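Local coordinates for carbohydrate-binding protein (Flavonifractor plautii, PDB 6N1B), which probably removes the acetyl group from the terminal N-acetylgalactosamine of the blood group A antigen, and here binds the blood group B trisaccharide, at residues A[333-338]-A[357-362]. Residues are numbered along the deposited sequence; the frame is centred on the assembly and turned at random.
Sequences QIYRSS and SALQKD
L359 lays its CD1 methyl obliquely against the Y335 ring, 3.7 Å from CD1 of the tyrosine, and lies alongside the Q333 side chain, both on one face of the sheet. Y335 and L359 sit on strands 333-342 and 351-361, which form an antiparallel β hairpin at the edge of a four-stranded sheet, one of several such sheets ringing the glycan, consistent with a β-propeller. Q333 and L359 make a hydrogen-bonded pair, with L359 N donating to Q333 O at 3.2 Å. Next to them I334 and A358 form a non-hydrogen-bonded pair, and their CA atoms come within 4.5 Å; the small A358 methyl suits this close approach, its CB meeting I334 CD1 at 4.2 Å. Beyond this pair comes a bulge-like irregularity, with Y335 and R336 both opposite S357. Y335 N reaches S357 O at 2.7 Å from well above the carbonyl plane, while S357 N makes a weak bond to R336 O. The CB of Y335 heads toward the neighbouring strand but its ring turns away to the glycan pocket, where the hydroxyl bonds W271 and the side chain touches the bound galactose. R336 reaches D56 and D122, both calcium ligands, through NH1 and NH2, and its length and several N-H donors suit that place. Serine suits position 357 because its short hydroxyl, set between backbone N and carbonyl carbon (chi1 68°), can reinforce that weak link: S357 OG donates to R336 O at 2.7 Å.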
ATOM      1  N   GLN A 333       1.265  15.930  -3.514  1.00  9.51           N
ATOM      2  CA  GLN A 333       1.794  14.737  -4.184  1.00  9.40           C
ATOM      3  C   GLN A 333       0.743  13.654  -4.149  1.00  8.96           C
ATOM      4  O   GLN A 333      -0.077  13.661  -3.191  1.00  9.19           O
ATOM      5  CB  GLN A 333       3.094  14.267  -3.538  1.00 10.59           C
ATOM      6  CG  GLN A 333       2.953  13.503  -2.270  1.00 10.66           C
ATOM      7  CD  GLN A 333       4.226  13.377  -1.481  1.00 10.00           C
ATOM      8  OE1 GLN A 333       5.340  12.901  -2.099  1.00 13.33           O
ATOM      9  NE2 GLN A 333       4.221  13.673  -0.261  1.00  8.84           N
ATOM     10  N   ILE A 334       0.815  12.729  -5.129  1.00  8.41           N
ATOM     11  CA  ILE A 334       0.112  11.493  -4.973  1.00  7.70           C
ATOM     12  C   ILE A 334       1.001  10.515  -4.273  1.00  8.02           C
ATOM     13  O   ILE A 334       2.209  10.387  -4.634  1.00  9.94           O
ATOM     14  CB  ILE A 334      -0.418  10.933  -6.288  1.00  8.95           C
ATOM     15  CG1 ILE A 334      -1.201  11.984  -7.094  1.00  8.89           C
ATOM     16  CG2 ILE A 334      -1.195   9.706  -6.070  1.00  9.58           C
ATOM     17  CD1 ILE A 334      -2.381  12.536  -6.391  1.00 11.11           C
ATOM     18  N   TYR A 335       0.483   9.879  -3.236  1.00  8.52           N
ATOM     19  CA  TYR A 335       1.243   8.951  -2.405  1.00  8.09           C
ATOM     20  C   TYR A 335       0.834   7.498  -2.757  1.00  8.42           C
ATOM     21  O   TYR A 335       0.147   7.257  -3.732  1.00  9.05           O
ATOM     22  CB  TYR A 335       1.079   9.307  -0.887  1.00  8.56           C
ATOM     23  CG  TYR A 335       2.331   9.089  -0.076  1.00  8.40           C
ATOM     24  CD1 TYR A 335       3.361  10.078  -0.209  1.00  9.94           C
ATOM     25  CD2 TYR A 335       2.592   8.018   0.738  1.00  9.46           C
ATOM     26  CE1 TYR A 335       4.579   9.901   0.473  1.00 12.04           C
ATOM     27  CE2 TYR A 335       3.778   7.809   1.392  1.00 11.06           C
ATOM     28  CZ  TYR A 335       4.792   8.807   1.233  1.00 11.52           C
ATOM     29  OH  TYR A 335       6.038   8.591   1.852  1.00 14.08           O
ATOM     30  N   ARG A 336       1.330   6.546  -1.968  1.00  8.11           N
ATOM     31  CA  ARG A 336       1.147   5.170  -2.335  1.00  8.46           C
ATOM     32  C   ARG A 336      -0.274   4.776  -2.494  1.00  8.74           C
ATOM     33  O   ARG A 336      -1.125   5.162  -1.678  1.00  9.37           O
ATOM     34  CB  ARG A 336       1.871   4.296  -1.286  1.00  7.90           C
ATOM     35  CG  ARG A 336       2.041   2.831  -1.732  1.00  8.22           C
ATOM     36  CD  ARG A 336       0.897   1.849  -1.418  1.00  8.37           C
ATOM     37  NE  ARG A 336       1.433   0.490  -1.620  1.00  8.17           N
ATOM     38  CZ  ARG A 336       0.735  -0.637  -1.428  1.00  7.91           C
ATOM     39  NH1 ARG A 336      -0.541  -0.601  -1.102  1.00  8.25           N
ATOM     40  NH2 ARG A 336       1.313  -1.789  -1.683  1.00  8.41           N
ATOM     41  N   SER A 337      -0.574   4.032  -3.541  1.00  7.95           N
ATOM     42  CA  SER A 337      -1.943   3.725  -3.927  1.00  7.67           C
ATOM     43  C   SER A 337      -2.110   2.230  -4.085  1.00  8.40           C
ATOM     44  O   SER A 337      -1.136   1.502  -4.388  1.00 10.06           O
ATOM     45  CB  SER A 337      -2.262   4.487  -5.178  1.00  9.47           C
ATOM     46  OG  SER A 337      -2.119   5.920  -4.931  1.00  9.61           O
ATOM     47  N   SER A 338      -3.303   1.700  -3.897  1.00  8.05           N
ATOM     48  CA  SER A 338      -3.653   0.301  -4.057  1.00  7.65           C
ATOM     49  C   SER A 338      -4.735   0.175  -5.093  1.00  7.20           C
ATOM     50  O   SER A 338      -5.546   1.043  -5.234  1.00 10.14           O
ATOM     51  CB  SER A 338      -4.064  -0.237  -2.695  1.00  8.54           C
ATOM     52  OG  SER A 338      -4.430  -1.591  -2.742  1.00  9.39           O
ATOM     53  N   SER A 357      -3.664   7.393  -1.825  1.00  8.72           N
ATOM     54  CA  SER A 357      -3.368   8.354  -0.789  1.00  8.43           C
ATOM     55  C   SER A 357      -2.698   9.573  -1.363  1.00  7.62           C
ATOM     56  O   SER A 357      -2.137   9.516  -2.502  1.00  8.62           O
ATOM     57  CB  SER A 357      -2.630   7.716   0.370  1.00  8.96           C
ATOM     58  OG  SER A 357      -1.294   7.293   0.039  1.00  9.07           O
ATOM     59  N   ALA A 358      -2.809  10.694  -0.660  1.00  8.24           N
ATOM     60  CA  ALA A 358      -2.230  11.951  -1.139  1.00  8.44           C
ATOM     61  C   ALA A 358      -2.068  12.889   0.044  1.00  8.29           C
ATOM     62  O   ALA A 358      -2.486  12.613   1.157  1.00  8.44           O
ATOM     63  CB  ALA A 358      -3.065  12.556  -2.246  1.00  9.34           C
ATOM     64  N   LEU A 359      -1.406  14.011  -0.248  1.00  8.62           N
ATOM     65  CA  LEU A 359      -1.166  15.065   0.766  1.00  8.95           C
ATOM     66  C   LEU A 359      -1.520  16.420   0.157  1.00  8.24           C
ATOM     67  O   LEU A 359      -1.322  16.631  -1.027  1.00  8.93           O
ATOM     68  CB  LEU A 359       0.311  15.097   1.199  1.00  9.00           C
ATOM     69  CG  LEU A 359       0.820  13.936   2.019  1.00 10.53           C
ATOM     70  CD1 LEU A 359       1.116  12.689   1.214  1.00  9.52           C
ATOM     71  CD2 LEU A 359       2.026  14.355   2.783  1.00 11.99           C
ATOM     72  N   GLN A 360      -1.978  17.307   1.084  1.00  9.15           N
ATOM     73  CA  GLN A 360      -2.206  18.702   0.794  1.00  8.89           C
ATOM     74  C   GLN A 360      -1.098  19.479   1.383  1.00  9.37           C
ATOM     75  O   GLN A 360      -0.678  19.274   2.544  1.00 10.22           O
ATOM     76  CB  GLN A 360      -3.560  19.151   1.348  1.00  9.82           C
ATOM     77  CG  GLN A 360      -3.872  20.596   0.965  1.00  9.77           C
ATOM     78  CD  GLN A 360      -5.250  21.102   1.348  1.00  9.81           C
ATOM     79  OE1 GLN A 360      -6.116  20.336   1.785  1.00 10.48           O
ATOM     80  NE2 GLN A 360      -5.403  22.445   1.208  1.00 11.59           N
ATOM     81  N   LYS A 361      -0.561  20.457   0.611  1.00  9.52           N
ATOM     82  CA  LYS A 361       0.529  21.348   1.077  1.00  9.74           C
ATOM     83  C   LYS A 361       0.030  22.568   1.871  1.00 11.09           C
ATOM     84  O   LYS A 361      -1.062  23.034   1.716  1.00 11.02           O
ATOM     85  CB  LYS A 361       1.415  21.806  -0.057  1.00 10.75           C
ATOM     86  CG  LYS A 361       0.653  22.520  -1.164  1.00 15.79           C
ATOM     87  CD  LYS A 361       1.618  22.962  -2.280  1.00 17.70           C
ATOM     88  CE  LYS A 361       0.839  23.054  -3.541  1.00 22.32           C
ATOM     89  NZ  LYS A 361      -0.210  24.022  -3.472  1.00 20.75           N
ATOM     90  N   ASP A 362       0.949  23.081   2.682  1.00 11.20           N
ATOM     91  CA  ASP A 362       0.757  24.429   3.232  1.00 12.78           C
ATOM     92  C   ASP A 362      -0.482  24.589   4.086  1.00 12.15           C
ATOM     93  O   ASP A 362      -1.225  25.562   4.045  1.00 15.10           O
ATOM     94  CB  ASP A 362       0.851  25.514   2.172  1.00 14.55           C
ATOM     95  CG  ASP A 362       2.172  25.508   1.475  1.00 18.50           C
ATOM     96  OD1 ASP A 362       3.224  25.405   2.110  1.00 28.18           O
ATOM     97  OD2 ASP A 362       2.111  25.636   0.271  1.00 25.60           O
TER